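Side-chain contacts in D-glucosaminate-6-phosphate ammonia lyase (PDB 7LCE), which is an enzyme of the pyridoxal-phosphate-dependent superfamily, related in sequence to selenocysteine synthase and assembled from several copies of the same chain: residues Ser28-Val33 against Leu258-Gln263; Ile77-Ala82 against Gly221-Arg226; Ile329-Tyr334 against Phe341-Arg346. One frame throughout, in Å; residues are numbered along the deposited sequence. Where two conformers were deposited one is given.

Contact 1: residues Ser28-Val33 against Leu258-Gln263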
loop_
_atom_site.group_PDB
_atom_site.type_symbol
_atom_site.label_atom_id
_atom_site.label_comp_id
_atom_site.label_asym_id
_atom_site.label_seq_id
_atom_site.Cartn_x
_atom_site.Cartn_y
_atom_site.Cartn_z
ATOM N N SER A 28 32.167 17.692 -40.412
ATOM C CA SER A 28 32.866 17.139 -41.568
ATOM C C SER A 28 34.258 16.702 -41.126
ATOM O O SER A 28 35.100 17.543 -40.793
ATOM C CB SER A 28 32.955 18.162 -42.699
ATOM O OG SER A 28 33.629 17.620 -43.823
ATOM N N VAL A 29 34.506 15.392 -41.141
ATOM C CA VAL A 29 35.772 14.868 -40.646
ATOM C C VAL A 29 36.892 15.178 -41.631
ATOM O O VAL A 29 36.708 15.114 -42.855
ATOM C CB VAL A 29 35.655 13.356 -40.388
ATOM C CG1 VAL A 29 36.920 12.831 -39.729
ATOM C CG2 VAL A 29 34.439 13.063 -39.525
ATOM N N ALA A 30 38.062 15.522 -41.096
ATOM C CA ALA A 30 39.223 15.805 -41.925
ATOM C C ALA A 30 39.723 14.526 -42.598
ATOM O O ALA A 30 39.625 13.435 -42.028
ATOM C CB ALA A 30 40.340 16.423 -41.092
ATOM N N PRO A 31 40.261 14.636 -43.816
ATOM C CA PRO A 31 40.734 13.426 -44.517
ATOM C C PRO A 31 41.850 12.686 -43.796
ATOM O O PRO A 31 41.891 11.451 -43.852
ATOM C CB PRO A 31 41.201 13.975 -45.873
ATOM C CG PRO A 31 40.440 15.247 -46.050
ATOM C CD PRO A 31 40.322 15.831 -44.673
ATOM N N GLU A 32 42.764 13.398 -43.130
ATOM C CA GLU A 32 43.821 12.715 -42.388
ATOM C C GLU A 32 43.251 11.875 -41.252
ATOM O O GLU A 32 43.776 10.800 -40.942
ATOM C CB GLU A 32 44.842 13.721 -41.849
ATOM C CG GLU A 32 45.370 14.718 -42.875
ATOM C CD GLU A 32 44.677 16.066 -42.809
ATOM O OE1 GLU A 32 43.430 16.109 -42.884
ATOM O OE2 GLU A 32 45.387 17.086 -42.678
ATOM N N VAL A 33 42.174 12.345 -40.618
ATOM C CA VAL A 33 41.569 11.579 -39.535
ATOM C C VAL A 33 40.875 10.335 -40.078
ATOM O O VAL A 33 40.968 9.250 -39.491
ATOM C CB VAL A 33 40.606 12.469 -38.728
ATOM C CG1 VAL A 33 39.966 11.681 -37.604
ATOM C CG2 VAL A 33 41.352 13.667 -38.169
ATOM N N LEU A 258 41.621 14.594 -32.188
ATOM C CA LEU A 258 42.110 15.457 -31.119
ATOM C C LEU A 258 43.509 15.983 -31.421
ATOM O O LEU A 258 43.804 17.156 -31.161
ATOM C CB LEU A 258 42.096 14.701 -29.791
ATOM C CG LEU A 258 40.719 14.528 -29.153
ATOM C CD1 LEU A 258 40.837 13.793 -27.832
ATOM C CD2 LEU A 258 40.048 15.878 -28.960
ATOM N N GLU A 259 44.386 15.135 -31.967
ATOM C CA GLU A 259 45.719 15.601 -32.335
ATOM C C GLU A 259 45.660 16.567 -33.512
ATOM O O GLU A 259 46.429 17.533 -33.567
ATOM C CB GLU A 259 46.630 14.416 -32.655
ATOM C CG GLU A 259 48.078 14.807 -32.926
ATOM C CD GLU A 259 48.741 15.478 -31.734
ATOM O OE1 GLU A 259 48.428 15.100 -30.586
ATOM O OE2 GLU A 259 49.574 16.386 -31.944
ATOM N N ASN A 260 44.751 16.325 -34.461
ATOM C CA ASN A 260 44.582 17.249 -35.577
ATOM C C ASN A 260 44.051 18.597 -35.107
ATOM O O ASN A 260 44.319 19.625 -35.739
ATOM C CB ASN A 260 43.649 16.641 -36.625
ATOM C CG ASN A 260 43.712 17.368 -37.954
ATOM O OD1 ASN A 260 42.953 18.304 -38.199
ATOM N ND2 ASN A 260 44.620 16.935 -38.823
ATOM N N TYR A 261 43.284 18.606 -34.017
ATOM C CA TYR A 261 42.816 19.852 -33.424
ATOM C C TYR A 261 43.925 20.530 -32.623
ATOM O O TYR A 261 44.013 21.762 -32.597
ATOM C CB TYR A 261 41.598 19.566 -32.544
ATOM C CG TYR A 261 40.930 20.776 -31.932
ATOM C CD1 TYR A 261 40.019 21.530 -32.662
ATOM C CD2 TYR A 261 41.188 21.151 -30.620
ATOM C CE1 TYR A 261 39.393 22.631 -32.106
ATOM C CE2 TYR A 261 40.568 22.251 -30.055
ATOM C CZ TYR A 261 39.672 22.987 -30.802
ATOM O OH TYR A 261 39.052 24.083 -30.246
ATOM N N HIS A 262 44.778 19.733 -31.969
ATOM C CA HIS A 262 45.876 20.279 -31.176
ATOM C C HIS A 262 46.976 20.879 -32.045
ATOM O O HIS A 262 47.614 21.858 -31.641
ATOM C CB HIS A 262 46.455 19.186 -30.273
ATOM C CG HIS A 262 47.644 19.624 -29.474
ATOM N ND1 HIS A 262 47.546 20.473 -28.393
ATOM C CD2 HIS A 262 48.959 19.324 -29.599
ATOM C CE1 HIS A 262 48.749 20.679 -27.887
ATOM N NE2 HIS A 262 49.625 19.994 -28.601
ATOM N N GLN A 263 47.212 20.316 -33.233
ATOM C CA GLN A 263 48.231 20.855 -34.129
ATOM C C GLN A 263 47.917 22.275 -34.575
ATOM O O GLN A 263 48.836 23.017 -34.942
ATOM C CB GLN A 263 48.395 19.956 -35.357
ATOM C CG GLN A 263 49.110 18.642 -35.086
ATOM C CD GLN A 263 49.094 17.718 -36.287
ATOM O OE1 GLN A 263 48.584 18.072 -37.351
ATOM N NE2 GLN A 263 49.655 16.524 -36.124
#

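Contact 2: residues Ile77-Ala82 against Gly221-Arg226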
loop_
_atom_site.group_PDB
_atom_site.type_symbol
_atom_site.label_atom_id
_atom_site.label_comp_id
_atom_site.label_asym_id
_atom_site.label_seq_id
_atom_site.Cartn_x
_atom_site.Cartn_y
_atom_site.Cartn_z
ATOM N N ILE A 77 26.446 11.200 -20.939
ATOM C CA ILE A 77 25.590 11.591 -19.824
ATOM C C ILE A 77 24.928 10.366 -19.207
ATOM O O ILE A 77 24.904 10.205 -17.982
ATOM C CB ILE A 77 24.549 12.629 -20.282
ATOM C CG1 ILE A 77 25.246 13.915 -20.734
ATOM C CG2 ILE A 77 23.544 12.907 -19.175
ATOM C CD1 ILE A 77 24.301 14.973 -21.251
ATOM N N ALA A 78 24.387 9.481 -20.048
ATOM C CA ALA A 78 23.733 8.282 -19.535
ATOM C C ALA A 78 24.714 7.391 -18.785
ATOM O O ALA A 78 24.398 6.884 -17.702
ATOM C CB ALA A 78 23.081 7.509 -20.679
ATOM N N ILE A 79 25.917 7.207 -19.331
ATOM C CA ILE A 79 26.891 6.332 -18.687
ATOM C C ILE A 79 27.400 6.955 -17.393
ATOM O O ILE A 79 27.546 6.269 -16.374
ATOM C CB ILE A 79 28.045 6.014 -19.654
ATOM C CG1 ILE A 79 27.545 5.179 -20.830
ATOM C CG2 ILE A 79 29.162 5.282 -18.936
ATOM C CD1 ILE A 79 28.597 4.954 -21.892
ATOM N N ALA A 80 27.669 8.264 -17.406
ATOM C CA ALA A 80 28.181 8.920 -16.206
ATOM C C ALA A 80 27.182 8.830 -15.061
ATOM O O ALA A 80 27.567 8.602 -13.908
ATOM C CB ALA A 80 28.529 10.377 -16.507
ATOM N N VAL A 81 25.890 8.993 -15.359
ATOM C CA VAL A 81 24.867 8.849 -14.326
ATOM C C VAL A 81 24.836 7.416 -13.814
ATOM O O VAL A 81 24.800 7.170 -12.601
ATOM C CB VAL A 81 23.495 9.291 -14.863
ATOM C CG1 VAL A 81 22.400 8.950 -13.865
ATOM C CG2 VAL A 81 23.501 10.782 -15.143
ATOM N N ALA A 82 24.854 6.444 -14.732
ATOM C CA ALA A 82 24.903 5.044 -14.325
ATOM C C ALA A 82 26.153 4.753 -13.507
ATOM O O ALA A 82 26.115 3.928 -12.586
ATOM C CB ALA A 82 24.841 4.132 -15.549
ATOM N N GLY A 221 32.228 10.536 -28.589
ATOM C CA GLY A 221 32.192 11.392 -27.419
ATOM C C GLY A 221 33.061 10.752 -26.363
ATOM O O GLY A 221 33.489 9.603 -26.501
ATOM N N PHE A 222 33.340 11.503 -25.302
ATOM C CA PHE A 222 34.166 10.937 -24.247
ATOM C C PHE A 222 33.820 11.545 -22.897
ATOM O O PHE A 222 33.343 12.680 -22.804
ATOM C CB PHE A 222 35.659 11.111 -24.557
ATOM C CG PHE A 222 36.080 12.536 -24.791
ATOM C CD1 PHE A 222 35.957 13.109 -26.047
ATOM C CD2 PHE A 222 36.634 13.287 -23.771
ATOM C CE1 PHE A 222 36.357 14.413 -26.275
ATOM C CE2 PHE A 222 37.037 14.593 -23.993
ATOM C CZ PHE A 222 36.899 15.155 -25.246
ATOM N N ILE A 223 34.051 10.753 -21.852
ATOM C CA ILE A 223 33.956 11.183 -20.464
ATOM C C ILE A 223 35.370 11.286 -19.914
ATOM O O ILE A 223 36.178 10.370 -20.099
ATOM C CB ILE A 223 33.117 10.205 -19.626
ATOM C CG1 ILE A 223 31.770 9.941 -20.303
ATOM C CG2 ILE A 223 32.943 10.739 -18.214
ATOM C CD1 ILE A 223 30.950 8.862 -19.629
ATOM N N THR A 224 35.667 12.391 -19.237
ATOM C CA THR A 224 36.987 12.623 -18.669
ATOM C C THR A 224 36.846 13.087 -17.225
ATOM O O THR A 224 35.920 13.833 -16.891
ATOM C CB THR A 224 37.770 13.656 -19.505
ATOM O OG1 THR A 224 39.093 13.805 -18.982
ATOM C CG2 THR A 224 37.066 15.008 -19.511
ATOM N N GLY A 225 37.751 12.629 -16.366
ATOM C CA GLY A 225 37.657 12.983 -14.958
ATOM C C GLY A 225 38.544 12.118 -14.086
ATOM O O GLY A 225 39.609 11.659 -14.517
ATOM N N ARG A 226 38.094 11.907 -12.850
ATOM C CA ARG A 226 38.884 11.149 -11.891
ATOM C C ARG A 226 38.835 9.660 -12.211
ATOM O O ARG A 226 37.820 9.138 -12.681
ATOM C CB ARG A 226 38.392 11.407 -10.466
ATOM C CG ARG A 226 38.437 12.876 -10.078
ATOM C CD ARG A 226 38.464 13.067 -8.572
ATOM N NE ARG A 226 38.667 14.465 -8.212
ATOM C CZ ARG A 226 39.848 15.067 -8.195
ATOM N NH1 ARG A 226 40.957 14.423 -8.521
ATOM N NH2 ARG A 226 39.918 16.349 -7.844
#

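Contact 3: residues Ile329-Tyr334 against Phe341-Arg346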
loop_
_atom_site.group_PDB
_atom_site.type_symbol
_atom_site.label_atom_id
_atom_site.label_comp_id
_atom_site.label_asym_id
_atom_site.label_seq_id
_atom_site.Cartn_x
_atom_site.Cartn_y
_atom_site.Cartn_z
ATOM N N ILE A 329 22.008 25.129 -49.622
ATOM C CA ILE A 329 22.913 26.055 -48.947
ATOM C C ILE A 329 22.258 26.513 -47.650
ATOM O O ILE A 329 21.208 27.169 -47.672
ATOM C CB ILE A 329 23.271 27.254 -49.837
ATOM C CG1 ILE A 329 24.020 26.788 -51.088
ATOM C CG2 ILE A 329 24.096 28.265 -49.060
ATOM C CD1 ILE A 329 24.018 27.800 -52.206
ATOM N N TYR A 330 22.878 26.168 -46.523
ATOM C CA TYR A 330 22.356 26.484 -45.197
ATOM C C TYR A 330 23.168 27.634 -44.609
ATOM O O TYR A 330 24.344 27.465 -44.270
ATOM C CB TYR A 330 22.404 25.255 -44.291
ATOM C CG TYR A 330 21.384 24.194 -44.642
ATOM C CD1 TYR A 330 21.638 23.261 -45.640
ATOM C CD2 TYR A 330 20.170 24.122 -43.973
ATOM C CE1 TYR A 330 20.708 22.290 -45.964
ATOM C CE2 TYR A 330 19.233 23.154 -44.290
ATOM C CZ TYR A 330 19.506 22.241 -45.285
ATOM O OH TYR A 330 18.576 21.273 -45.604
ATOM N N ALA A 331 22.541 28.800 -44.488
ATOM C CA ALA A 331 23.159 29.968 -43.879
ATOM C C ALA A 331 22.613 30.199 -42.473
ATOM O O ALA A 331 21.659 29.554 -42.032
ATOM C CB ALA A 331 22.929 31.206 -44.748
ATOM N N ARG A 332 23.230 31.147 -41.766
ATOM C CA ARG A 332 22.765 31.514 -40.435
ATOM C C ARG A 332 21.524 32.387 -40.569
ATOM O O ARG A 332 21.576 33.467 -41.169
ATOM C CB ARG A 332 23.859 32.250 -39.663
ATOM C CG ARG A 332 24.992 31.368 -39.168
ATOM C CD ARG A 332 26.063 32.186 -38.456
ATOM N NE ARG A 332 25.586 32.802 -37.223
ATOM C CZ ARG A 332 25.649 32.233 -36.028
ATOM N NH1 ARG A 332 26.157 31.021 -35.864
ATOM N NH2 ARG A 332 25.195 32.896 -34.968
ATOM N N LYS A 333 20.410 31.919 -40.011
ATOM C CA LYS A 333 19.126 32.601 -40.104
ATOM C C LYS A 333 18.701 33.210 -38.772
ATOM O O LYS A 333 17.507 33.377 -38.514
ATOM C CB LYS A 333 18.055 31.650 -40.633
ATOM C CG LYS A 333 18.095 30.261 -40.031
ATOM C CD LYS A 333 17.108 29.346 -40.734
ATOM C CE LYS A 333 15.684 29.861 -40.578
ATOM N NZ LYS A 333 14.696 29.034 -41.323
ATOM N N TYR A 334 19.668 33.539 -37.914
ATOM C CA TYR A 334 19.347 34.055 -36.586
ATOM C C TYR A 334 18.638 35.402 -36.680
ATOM O O TYR A 334 17.510 35.561 -36.197
ATOM C CB TYR A 334 20.623 34.162 -35.748
ATOM C CG TYR A 334 21.160 32.824 -35.279
ATOM C CD1 TYR A 334 21.738 31.932 -36.175
ATOM C CD2 TYR A 334 21.090 32.455 -33.942
ATOM C CE1 TYR A 334 22.230 30.708 -35.753
ATOM C CE2 TYR A 334 21.579 31.234 -33.509
ATOM C CZ TYR A 334 22.149 30.365 -34.419
ATOM O OH TYR A 334 22.636 29.150 -33.994
ATOM N N PHE A 341 21.026 37.728 -43.301
ATOM C CA PHE A 341 21.476 36.364 -43.061
ATOM C C PHE A 341 22.992 36.324 -43.173
ATOM O O PHE A 341 23.598 37.118 -43.897
ATOM C CB PHE A 341 20.817 35.352 -44.025
ATOM C CG PHE A 341 21.260 35.480 -45.457
ATOM C CD1 PHE A 341 22.367 34.791 -45.925
ATOM C CD2 PHE A 341 20.547 36.271 -46.343
ATOM C CE1 PHE A 341 22.766 34.906 -47.243
ATOM C CE2 PHE A 341 20.942 36.389 -47.662
ATOM C CZ PHE A 341 22.052 35.704 -48.113
ATOM N N SER A 342 23.607 35.411 -42.428
ATOM C CA SER A 342 25.055 35.343 -42.348
ATOM C C SER A 342 25.560 33.971 -42.774
ATOM O O SER A 342 24.833 32.973 -42.738
ATOM C CB SER A 342 25.534 35.650 -40.923
ATOM O OG SER A 342 26.944 35.561 -40.830
ATOM N N LEU A 343 26.827 33.938 -43.176
ATOM C CA LEU A 343 27.497 32.727 -43.633
ATOM C C LEU A 343 28.721 32.499 -42.761
ATOM O O LEU A 343 29.617 33.348 -42.711
ATOM C CB LEU A 343 27.905 32.813 -45.107
ATOM C CG LEU A 343 26.906 32.953 -46.262
ATOM C CD1 LEU A 343 26.007 34.163 -46.144
ATOM C CD2 LEU A 343 27.676 33.010 -47.572
ATOM N N ASP A 344 28.766 31.350 -42.090
ATOM C CA ASP A 344 29.895 31.001 -41.240
ATOM C C ASP A 344 30.889 30.215 -42.083
ATOM O O ASP A 344 30.581 29.083 -42.487
ATOM C CB ASP A 344 29.434 30.182 -40.043
ATOM C CG ASP A 344 30.471 30.118 -38.941
ATOM O OD1 ASP A 344 31.674 30.268 -39.239
ATOM O OD2 ASP A 344 30.080 29.915 -37.771
ATOM N N PRO A 345 32.075 30.756 -42.373
ATOM C CA PRO A 345 32.990 30.083 -43.307
ATOM C C PRO A 345 33.679 28.858 -42.731
ATOM O O PRO A 345 34.367 28.154 -43.481
ATOM C CB PRO A 345 34.009 31.177 -43.637
ATOM C CG PRO A 345 34.046 32.007 -42.391
ATOM C CD PRO A 345 32.634 32.022 -41.865
ATOM N N ARG A 346 33.524 28.583 -41.436
ATOM C CA ARG A 346 34.257 27.482 -40.819
ATOM C C ARG A 346 33.827 26.132 -41.387
ATOM O O ARG A 346 34.663 25.239 -41.570
ATOM C CB ARG A 346 34.074 27.534 -39.301
ATOM C CG ARG A 346 34.616 28.824 -38.687
ATOM C CD ARG A 346 34.400 28.901 -37.181
ATOM N NE ARG A 346 33.018 29.227 -36.846
ATOM C CZ ARG A 346 32.527 29.242 -35.615
ATOM N NH1 ARG A 346 33.283 28.968 -34.565
ATOM N NH2 ARG A 346 31.246 29.550 -35.431
#

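Contact 1: residues Ser28-Val33 against Leu258-Gln263
Asn260 carries this contact: it reaches out of helix 248-262 to the start of helix 31-41 and meets Val33, Glu32 and Ala30 with different parts of one short side chain. Its amide stands anti to the backbone N (chi1 -165°), which points the amide toward helix 31-41. The aliphatic root does the apolar work, Asn260 CB resting 4.1 Å from Val33 CG2. Of the two Val33 methyls it is this one, beside the backbone N, that faces the asparagine; a compact apolar residue suits this buried spot, where Val33 also packs on Pro218. Farther out, the amide nitrogen Asn260 ND2 comes 3.9 Å from Glu32 OE2. The glutamate chain bends at chi2 to bring its carboxylate near, yet the two flat groups stand 74° apart, and they are neighbours at van der Waals range, not hydrogen-bonded. On the oxygen side, Asn260 OD1 lies 4.3 Å from the methyl CB of Ala30, the N-cap residue of helix 31-41, whose methyl is a small, undemanding neighbour for the amide oxygen. Leu258 points away from this contact and packs on Val58 and Tyr61 of helix 47-62, while Val29 meets the second subunit, its O bonded to Ser42 OG of that subunit. The chemistry is thus graded: apolar contact at the buried root, a loose polar approach toward the more exposed Glu32, as befits two helix ends joined by packing at a partly buried place and not by specific bonds.

Contact 2: residues Ile77-Ala82 against Gly221-Arg226
Ile223 drives its terminal methyl CD1 end-on into the helix surface formed by Ile79 and Ala80, and through that one atom strand 221-225 meets helix 73-86. The side chain stands out from the strand toward the helix: CG1 is anti to the carbonyl carbon (chi1 -51°), and the extended chi2 puts CD1 at the far end of the chain. There it is received from two sides. Ile79 offers its branch point and its short arm, with Ile79 CG2 4.1 Å from Ile223 CD1, and the two isoleucines lie obliquely against each other. Ala80 provides the floor: its methyl CB is 4.2 Å from Ile223 CD1, and the backbone N of Ala80 is nearer still, 4.0 Å from Ile223 CD1. Residue size explains the fit. A methyl-sized side chain at Ala80 lets a long one from the strand approach the helix backbone, and beta-branched isoleucine is at home on a strand. Alternation along the strand turns Phe222 and Thr224 to the other face of the sheet, where the Phe222 ring meets that of Tyr209 and Thr224 OG1 is hydrogen-bonded to Thr62 OG1 and Ser67 OG. Met206 of the neighbouring strand 206-210 touches both Ala80 and Ile223, and Ile230 and Cys233 of helix 227-234 also pack on Ile223. Strand 221-225, antiparallel to its neighbours, belongs to the seven-stranded mixed sheet familiar from fold-type I pyridoxal-phosphate enzymes, with helix 73-86 laid on one face. Since all the touching side chains are hydrocarbon and buried, the contact rests on dispersion forces and the exclusion of water, and its selectivity probably comes mostly from shape.

Contact 3: residues Ile329-Tyr334 against Phe341-Arg346
Arg332 and Ser342 face each other as an antiparallel hydrogen-bonded pair, and both backbone bonds of the pair are made. Arg332 N gives its hydrogen to Ser342 O at 2.6 Å, with the donor somewhat tilted out of the carbonyl plane. The return bond, from Ser342 N to Arg332 O at 3.1 Å, is straighter (167° at the hydrogen) and lies in the carbonyl plane on a lone pair. This is a single bridge, not an extended pairing, for strands 329-331 and 341-343 run at 110° to each other. Beside it the small side chain of Ala331 lets the Phe341 ring come close: Ala331 CB lies 3.8 Å from Phe341 CD1. Across the pair itself, Arg332 CB and Ser342 CB are 4.0 Å apart. Asp344 is held mainly from its own segment. Arg346 grips the carboxylate side-on, NE to OD1 at 2.9 Å and NH2 to OD2 at 2.6 Å; together they form a salt bridge, the NH2 bond using the syn lone pair of OD2, and the two-nitrogen grip fixes the rotation of the acid. Arg346 N adds a weak bond to OD1, and OD2 has a long, weak ion pair with Arg301. Arg332 sets its CD against Asp344 CB, while its guanidinium offers charge alone, NH1 being 4.5 Å from Asp344 OD2 with no N-H aimed at it. A bend at chi3 (65°) carries the Arg332 guanidinium over the ring of Tyr334, NH2 lying above the centre. Strand 327-331 pairs with strand 13-17, and Tyr330 OH bonds to Glu46 of the second subunit; strand 340-343 edges the antiparallel sheet beside 300-306. The bridge therefore links two small sheets, while Phe341 and Leu343 pack against helix 352-365, and Phe341 also against helix 315-324.

In the fold
None of the three contacts shares a helix or strand with another. Contact 2 is wholly buried and purely hydrocarbon, between the large mixed sheet and a helix laid on it. Contact 1 is only partly buried, joins two helices, and mixes an apolar root with a loose polar approach at its outer part. Contact 3, also buried, is the largest in area and the one with hydrogen bonds across it, since it joins strands by their backbones, with charged side chains arranged about them. Contacts 1 and 3 both have a residue that bonds to the second subunit, whereas no other chain touches contact 2. Contacts 2 and 3 lie on opposite sides of the chain's centre.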